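Local structure of alpha-glucosidase (Bacteroides thetaiotaomicron, 5XFM) at residues A[329-332]-A[333-337]; A[434-438]-A[439-443]; A[450-453]-A[454-458]. The protein is a glycoside hydrolase of family 97 that hydrolyses beta-L-arabinopyranosides and, as a second activity, alpha-galactosides. The protein carries 1 engineered substitution. All coordinates share one frame; numbering follows the deposited sequence.

Contact 1 (A[329-332]-A[333-337])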
loop_
_atom_site.group_PDB
_atom_site.type_symbol
_atom_site.label_atom_id
_atom_site.label_comp_id
_atom_site.label_asym_id
_atom_site.label_seq_id
_atom_site.Cartn_x
_atom_site.Cartn_y
_atom_site.Cartn_z
ATOM N N ALA A 329 -8.023 -20.675 4.247
ATOM C CA ALA A 329 -9.072 -20.570 3.251
ATOM C C ALA A 329 -9.947 -19.364 3.579
ATOM O O ALA A 329 -10.434 -19.225 4.703
ATOM C CB ALA A 329 -9.910 -21.845 3.198
ATOM N N LEU A 330 -10.136 -18.491 2.597
ATOM C CA LEU A 330 -10.976 -17.307 2.752
ATOM C C LEU A 330 -12.397 -17.572 2.267
ATOM O O LEU A 330 -12.605 -17.923 1.109
ATOM C CB LEU A 330 -10.382 -16.123 1.986
ATOM C CG LEU A 330 -11.306 -14.917 1.769
ATOM C CD1 LEU A 330 -11.777 -14.304 3.094
ATOM C CD2 LEU A 330 -10.626 -13.868 0.897
ATOM N N ILE A 331 -13.368 -17.428 3.165
ATOM C CA ILE A 331 -14.775 -17.545 2.796
ATOM C C ILE A 331 -15.360 -16.142 2.647
ATOM O O ILE A 331 -15.346 -15.358 3.596
ATOM C CB ILE A 331 -15.571 -18.364 3.835
ATOM C CG1 ILE A 331 -14.959 -19.764 3.984
ATOM C CG2 ILE A 331 -17.040 -18.446 3.442
ATOM C CD1 ILE A 331 -15.719 -20.681 4.943
ATOM N N ASP A 332 -15.876 -15.829 1.458
ATOM C CA ASP A 332 -16.178 -14.442 1.100
ATOM C C ASP A 332 -17.630 -14.068 1.417
ATOM O O ASP A 332 -18.289 -14.753 2.199
ATOM C CB ASP A 332 -15.869 -14.210 -0.380
ATOM C CG ASP A 332 -15.269 -12.828 -0.650
ATOM O OD1 ASP A 332 -15.998 -11.810 -0.649
ATOM O OD2 ASP A 332 -14.044 -12.771 -0.871
ATOM N N ASN A 333 -18.119 -12.980 0.818
ATOM C CA ASN A 333 -19.450 -12.440 1.121
ATOM C C ASN A 333 -20.612 -13.433 0.954
ATOM O O ASN A 333 -20.478 -14.422 0.242
ATOM C CB ASN A 333 -19.726 -11.215 0.246
ATOM C CG ASN A 333 -19.614 -11.517 -1.244
ATOM O OD1 ASN A 333 -19.636 -12.672 -1.671
ATOM N ND2 ASN A 333 -19.511 -10.468 -2.042
ATOM N N TRP A 334 -21.727 -13.130 1.628
ATOM C CA TRP A 334 -22.980 -13.905 1.682
ATOM C C TRP A 334 -22.968 -15.137 2.594
ATOM O O TRP A 334 -24.000 -15.801 2.724
ATOM C CB TRP A 334 -23.433 -14.370 0.286
ATOM C CG TRP A 334 -23.728 -13.277 -0.680
ATOM C CD1 TRP A 334 -23.036 -12.984 -1.822
ATOM C CD2 TRP A 334 -24.780 -12.311 -0.590
ATOM N NE1 TRP A 334 -23.602 -11.907 -2.454
ATOM C CE2 TRP A 334 -24.671 -11.471 -1.718
ATOM C CE3 TRP A 334 -25.803 -12.076 0.331
ATOM C CZ2 TRP A 334 -25.549 -10.413 -1.950
ATOM C CZ3 TRP A 334 -26.674 -11.022 0.100
ATOM C CH2 TRP A 334 -26.540 -10.202 -1.031
ATOM N N TRP A 335 -21.841 -15.454 3.224
ATOM C CA TRP A 335 -21.749 -16.723 3.957
ATOM C C TRP A 335 -22.706 -16.821 5.149
ATOM O O TRP A 335 -23.190 -17.908 5.479
ATOM C CB TRP A 335 -20.314 -16.983 4.435
ATOM C CG TRP A 335 -19.802 -16.058 5.504
ATOM C CD1 TRP A 335 -18.991 -14.971 5.327
ATOM C CD2 TRP A 335 -20.029 -16.159 6.921
ATOM N NE1 TRP A 335 -18.718 -14.383 6.536
ATOM C CE2 TRP A 335 -19.342 -15.091 7.529
ATOM C CE3 TRP A 335 -20.756 -17.039 7.727
ATOM C CZ2 TRP A 335 -19.360 -14.881 8.906
ATOM C CZ3 TRP A 335 -20.776 -16.827 9.094
ATOM C CH2 TRP A 335 -20.082 -15.756 9.670
ATOM N N ASP A 336 -22.995 -15.693 5.786
ATOM C CA ASP A 336 -23.835 -15.727 6.979
ATOM C C ASP A 336 -25.270 -16.083 6.646
ATOM O O ASP A 336 -26.008 -16.577 7.492
ATOM C CB ASP A 336 -23.809 -14.382 7.698
ATOM C CG ASP A 336 -24.471 -13.293 6.887
ATOM O OD1 ASP A 336 -24.097 -13.136 5.710
ATOM O OD2 ASP A 336 -25.388 -12.622 7.407
ATOM N N THR A 337 -25.660 -15.818 5.406
ATOM C CA THR A 337 -27.033 -16.028 4.979
ATOM C C THR A 337 -27.214 -17.287 4.114
ATOM O O THR A 337 -28.310 -17.846 4.046
ATOM C CB THR A 337 -27.546 -14.776 4.232
ATOM O OG1 THR A 337 -28.972 -14.703 4.326
ATOM C CG2 THR A 337 -27.121 -14.788 2.779
#
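Ile331 and Trp335 meet at the C-terminal end of a barrel strand, where a type II beta turn from Asp332 to Trp335 leads into helix 335-338 of the TIM-barrel region. The turn illustrates how a beta-to-alpha connection can be held by side chains of the residues that form it. The two side chains cross at about a right angle: the CG2 branch of Ile331, anti to its own backbone N, lies 3.7 Å from CB of Trp335, touching the stem of the indole. With CG of Trp335 set between the backbone N and the carbonyl carbon (chi1 68°), the indole folds back along the turn, and its CD1 comes edge-on, in the ring plane, to the carbonyl oxygen of Asp332. The neighbouring ring nitrogen, NE1, donates to the carbonyl of Trp361 on strand 357-363, so the same edge of the indole is held at two adjacent atoms. The side chain of Asp332 takes a different course and meets Asn333. Its carboxylate plane stands 76° from the Asn333 amide, so the two groups do not lie flat on each other. OD2 accepts a hydrogen bond from Trp299 and has a long, weak ion pair with Lys401. Asp332 lies about 9 Å by its side chain from the bound calcium. With an alanine here, the Asn333 N-H and the Trp299 indole N-H would probably both lose their acceptor. OD1 receives the Asn333 N-H at 2.8 Å, on the anti side of the carboxylate and 19° out of its plane.

Contact 2 (A[434-438]-A[439-443])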
loop_
_atom_site.group_PDB
_atom_site.type_symbol
_atom_site.label_atom_id
_atom_site.label_comp_id
_atom_site.label_asym_id
_atom_site.label_seq_id
_atom_site.Cartn_x
_atom_site.Cartn_y
_atom_site.Cartn_z
ATOM N N GLY A 434 -12.127 -2.498 0.086
ATOM C CA GLY A 434 -13.020 -1.384 -0.197
ATOM C C GLY A 434 -12.638 -0.229 0.688
ATOM O O GLY A 434 -13.492 0.404 1.309
ATOM N N CYS A 435 -11.340 0.050 0.715
ATOM C CA CYS A 435 -10.736 0.772 1.828
ATOM C C CYS A 435 -9.734 1.821 1.387
ATOM O O CYS A 435 -9.429 1.966 0.197
ATOM C CB CYS A 435 -10.037 -0.217 2.767
ATOM S SG CYS A 435 -8.692 -1.155 1.964
ATOM N N THR A 436 -9.218 2.547 2.368
ATOM C CA THR A 436 -8.225 3.563 2.103
ATOM C C THR A 436 -6.824 2.975 2.139
ATOM O O THR A 436 -6.625 1.840 2.592
ATOM C CB THR A 436 -8.323 4.699 3.111
ATOM O OG1 THR A 436 -7.498 5.796 2.695
ATOM C CG2 THR A 436 -7.919 4.227 4.512
ATOM N N LEU A 437 -5.862 3.763 1.664
ATOM C CA LEU A 437 -4.459 3.380 1.672
ATOM C C LEU A 437 -3.987 3.161 3.105
ATOM O O LEU A 437 -4.350 3.932 3.992
ATOM C CB LEU A 437 -3.607 4.463 1.003
ATOM C CG LEU A 437 -2.103 4.227 0.880
ATOM C CD1 LEU A 437 -1.860 3.295 -0.291
ATOM C CD2 LEU A 437 -1.311 5.529 0.710
ATOM N N PRO A 438 -3.194 2.099 3.344
ATOM C CA PRO A 438 -2.590 1.894 4.664
ATOM C C PRO A 438 -1.491 2.924 4.894
ATOM O O PRO A 438 -0.747 3.248 3.967
ATOM C CB PRO A 438 -2.019 0.478 4.577
ATOM C CG PRO A 438 -1.718 0.304 3.124
ATOM C CD PRO A 438 -2.821 1.027 2.402
ATOM N N ARG A 439 -1.410 3.465 6.099
ATOM C CA ARG A 439 -0.456 4.536 6.346
ATOM C C ARG A 439 0.519 4.153 7.460
ATOM O O ARG A 439 0.442 4.674 8.575
ATOM C CB ARG A 439 -1.214 5.823 6.665
ATOM C CG ARG A 439 -1.680 6.566 5.407
ATOM C CD ARG A 439 -3.094 7.083 5.596
ATOM N NE ARG A 439 -3.560 8.003 4.558
ATOM C CZ ARG A 439 -4.503 7.714 3.665
ATOM N NH1 ARG A 439 -5.069 6.516 3.653
ATOM N NH2 ARG A 439 -4.878 8.624 2.776
ATOM N N GLY A 440 1.430 3.230 7.151
ATOM C CA GLY A 440 2.363 2.731 8.141
ATOM C C GLY A 440 1.681 1.750 9.081
ATOM O O GLY A 440 2.143 1.525 10.200
ATOM N N TRP A 441 0.572 1.169 8.630
ATOM C CA TRP A 441 -0.281 0.385 9.518
ATOM C C TRP A 441 0.306 -0.954 10.010
ATOM O O TRP A 441 -0.072 -1.418 11.089
ATOM C CB TRP A 441 -1.638 0.149 8.836
ATOM C CG TRP A 441 -2.500 1.393 8.838
ATOM C CD1 TRP A 441 -2.118 2.648 9.221
ATOM C CD2 TRP A 441 -3.889 1.485 8.492
ATOM N NE1 TRP A 441 -3.174 3.517 9.115
ATOM C CE2 TRP A 441 -4.274 2.831 8.670
ATOM C CE3 TRP A 441 -4.845 0.565 8.044
ATOM C CZ2 TRP A 441 -5.571 3.279 8.415
ATOM C CZ3 TRP A 441 -6.133 1.011 7.792
ATOM C CH2 TRP A 441 -6.484 2.356 7.976
ATOM N N GLU A 442 1.248 -1.544 9.271
ATOM C CA GLU A 442 1.888 -2.790 9.710
ATOM C C GLU A 442 2.625 -2.602 11.039
ATOM O O GLU A 442 2.553 -3.454 11.933
ATOM C CB GLU A 442 2.883 -3.303 8.656
ATOM C CG GLU A 442 2.274 -3.810 7.342
ATOM C CD GLU A 442 2.187 -2.736 6.270
ATOM O OE1 GLU A 442 2.245 -1.536 6.626
ATOM O OE2 GLU A 442 2.079 -3.091 5.073
ATOM N N ARG A 443 3.326 -1.481 11.172
ATOM C CA ARG A 443 4.048 -1.190 12.395
ATOM C C ARG A 443 3.089 -0.696 13.465
ATOM O O ARG A 443 3.194 -1.090 14.623
ATOM C CB ARG A 443 5.148 -0.156 12.156
ATOM C CG ARG A 443 6.038 0.057 13.366
ATOM C CD ARG A 443 7.443 0.433 12.953
ATOM N NE ARG A 443 8.303 0.641 14.115
ATOM C CZ ARG A 443 8.948 -0.344 14.736
ATOM N NH1 ARG A 443 8.814 -1.597 14.308
ATOM N NH2 ARG A 443 9.720 -0.082 15.785
#
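Arg439 folds its guanidinium back over the residues that precede it, meeting Thr436 and Leu437, while CA of Pro438 rests over one face of the Trp441 indole. The stretch is a worked case of a barrel loop, here between strand 429-432 and helix 441-444, shaped by side chains a few residues apart. Most surface is buried on Arg439 and Pro438. The arginine chain bends at chi2 (138°), which turns it back so that one nitrogen, NH1, serves two oxygens. NH1 donates to OG1 of Thr436 at 2.7 Å, the hydroxyl tilted 19° from the guanidinium plane; the bond to the backbone O of Leu437, equally short at 2.7 Å, is weak because it is strongly bent. The Thr436 hydroxyl is anti to its backbone N (chi1 -170°), which directs it at the arginine and also at Asp408, its other hydrogen-bonding partner. Pro438 works through carbon. Its CA sits 4.3 Å from the centroid of the five-membered ring of Trp441, a CH-pi contact, and the backbone N of Arg439 lies above the same ring system, 3.3 Å from its plane and toward the rim. Farther along the indole, CH2 passes CG2 of Thr436 at 4.2 Å. The ring's own N-H is taken by the carbonyl of Val214. NE of Arg439 forms a salt bridge to Glu211, and NH2 bonds to the Ser221 carbonyl and the Tyr173 hydroxyl. The buried positive charge is therefore probably balanced by Glu211, while neutral oxygens accept from NH1 and NH2, and this chemistry implies a loop bound to the N-terminal family region as well as to itself.

Contact 3 (A[450-453]-A[454-458]). With CA (calcium ion), chain E.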
loop_
_atom_site.group_PDB
_atom_site.type_symbol
_atom_site.label_atom_id
_atom_site.label_comp_id
_atom_site.label_asym_id
_atom_site.label_seq_id
_atom_site.Cartn_x
_atom_site.Cartn_y
_atom_site.Cartn_z
ATOM N N GLY A 450 -2.817 -6.477 5.849
ATOM C CA GLY A 450 -2.959 -6.036 4.476
ATOM C C GLY A 450 -4.233 -5.298 4.123
ATOM O O GLY A 450 -5.230 -5.368 4.843
ATOM N N SER A 451 -4.189 -4.610 2.986
ATOM C CA SER A 451 -5.284 -3.766 2.518
ATOM C C SER A 451 -5.481 -3.903 1.010
ATOM O O SER A 451 -4.553 -4.265 0.280
ATOM C CB SER A 451 -5.010 -2.294 2.848
ATOM O OG SER A 451 -5.090 -2.040 4.237
ATOM N N GLU A 452 -6.680 -3.591 0.535
ATOM C CA GLU A 452 -6.919 -3.600 -0.904
ATOM C C GLU A 452 -6.385 -2.270 -1.459
ATOM O O GLU A 452 -5.230 -2.192 -1.874
ATOM C CB GLU A 452 -8.406 -3.810 -1.220
ATOM C CG GLU A 452 -8.734 -4.087 -2.697
ATOM C CD GLU A 452 -10.233 -4.218 -2.931
ATOM O OE1 GLU A 452 -11.004 -3.581 -2.179
ATOM O OE2 GLU A 452 -10.644 -4.954 -3.858
ATOM N N ALA A 453 -7.208 -1.225 -1.414
ATOM C CA ALA A 453 -6.825 0.120 -1.858
ATOM C C ALA A 453 -6.119 0.110 -3.212
ATOM O O ALA A 453 -5.135 0.817 -3.416
ATOM C CB ALA A 453 -5.939 0.788 -0.815
ATOM N N VAL A 454 -6.653 -0.679 -4.137
ATOM C CA VAL A 454 -6.089 -0.823 -5.470
ATOM C C VAL A 454 -7.121 -1.529 -6.335
ATOM O O VAL A 454 -8.031 -2.189 -5.816
ATOM C CB VAL A 454 -4.764 -1.640 -5.456
ATOM C CG1 VAL A 454 -5.034 -3.098 -5.120
ATOM C CG2 VAL A 454 -4.036 -1.544 -6.782
ATOM N N LEU A 455 -6.992 -1.370 -7.647
ATOM C CA LEU A 455 -7.765 -2.155 -8.584
ATOM C C LEU A 455 -7.229 -3.584 -8.542
ATOM O O LEU A 455 -6.236 -3.911 -9.194
ATOM C CB LEU A 455 -7.682 -1.546 -9.986
ATOM C CG LEU A 455 -8.592 -0.323 -10.112
ATOM C CD1 LEU A 455 -8.256 0.517 -11.313
ATOM C CD2 LEU A 455 -10.040 -0.792 -10.183
ATOM N N ALA A 456 -7.881 -4.426 -7.749
ATOM C CA ALA A 456 -7.408 -5.790 -7.536
ATOM C C ALA A 456 -7.784 -6.714 -8.693
ATOM O O ALA A 456 -8.436 -6.303 -9.653
ATOM C CB ALA A 456 -7.952 -6.341 -6.222
ATOM N N SER A 457 -7.344 -7.962 -8.587
ATOM C CA SER A 457 -7.543 -8.964 -9.624
ATOM C C SER A 457 -9.015 -9.208 -9.954
ATOM O O SER A 457 -9.335 -9.690 -11.045
ATOM C CB SER A 457 -6.867 -10.270 -9.199
ATOM O OG SER A 457 -7.530 -10.845 -8.087
ATOM N N GLU A 458 -9.902 -8.882 -9.012
ATOM C CA GLU A 458 -11.347 -9.010 -9.227
ATOM C C GLU A 458 -11.776 -8.255 -10.486
ATOM O O GLU A 458 -12.654 -8.701 -11.224
ATOM C CB GLU A 458 -12.136 -8.507 -8.001
ATOM C CG GLU A 458 -12.121 -6.985 -7.803
ATOM C CD GLU A 458 -12.980 -6.509 -6.635
ATOM O OE1 GLU A 458 -13.857 -7.274 -6.169
ATOM O OE2 GLU A 458 -12.779 -5.354 -6.190
HETATM CA CA CA E . -12.953 -4.230 -3.872
HETATM O O HOH W 1 -15.338 -5.377 -4.921
HETATM O O HOH W 2 -14.435 -3.244 -2.321
HETATM O O HOH W 3 -14.776 -3.184 -5.234
HETATM O O HOH W 4 -13.272 -6.180 -2.486
#
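Two carboxylate oxygens meet without a hydrogen bond: OE2 of Glu452 and OE2 of Glu458 stand 3.2 Å apart, because both bind the same calcium ion. The case shows how a shared metal lets two acceptor oxygens sit close together. Glu452 grips the ion with both oxygens, OE2 at 2.4 Å and OE1 at 2.7 Å, its chain extended with CG anti to the backbone N (chi1 -169°). Glu458 comes at about a right angle and uses OE2 alone, 2.6 Å from the calcium; its other oxygen accepts a hydrogen bond from one of the metal-bound waters. The two carboxylate planes lie 48° apart. Between the ligands the chain turns at Ala453, and the methyl of Ala456 packs 3.8 Å from OE2 of Glu452. OE1 of Glu452 is also held from the second shell by the N-H of Gly434, and Arg481 takes the carbonyls of Glu452 and Ala453. Four waters and one oxygen from Glu174 complete eight ligands. This is a calcium site at the C-terminal end of the barrel strands, consistent with the active-site calcium of other family 97 glycosidases.

In the fold
Read from the N terminus, the three contacts come in series, with neither nesting nor crossing. Each closes a connection at the C-terminal end of a strand in the parallel barrel sheet: contact 1 between strand 328-331 and helix 335-338, contact 2 between strand 429-432 and helix 441-444, contact 3 between strand 448-451 and helix 458-462. Strands 429-432 and 448-451 are neighbours, and contacts 2 and 3 touch, the sulfur of Cys435 packing against the backbone at Glu452 and Ala453. Contact 1, separated from strand 429-432 by strands 399-403 and 357-363, stays apart. Contact 3 supplies calcium ligands, contact 2 reaches the N-terminal family region, and contact 1 ties its strand end to strand 357-363.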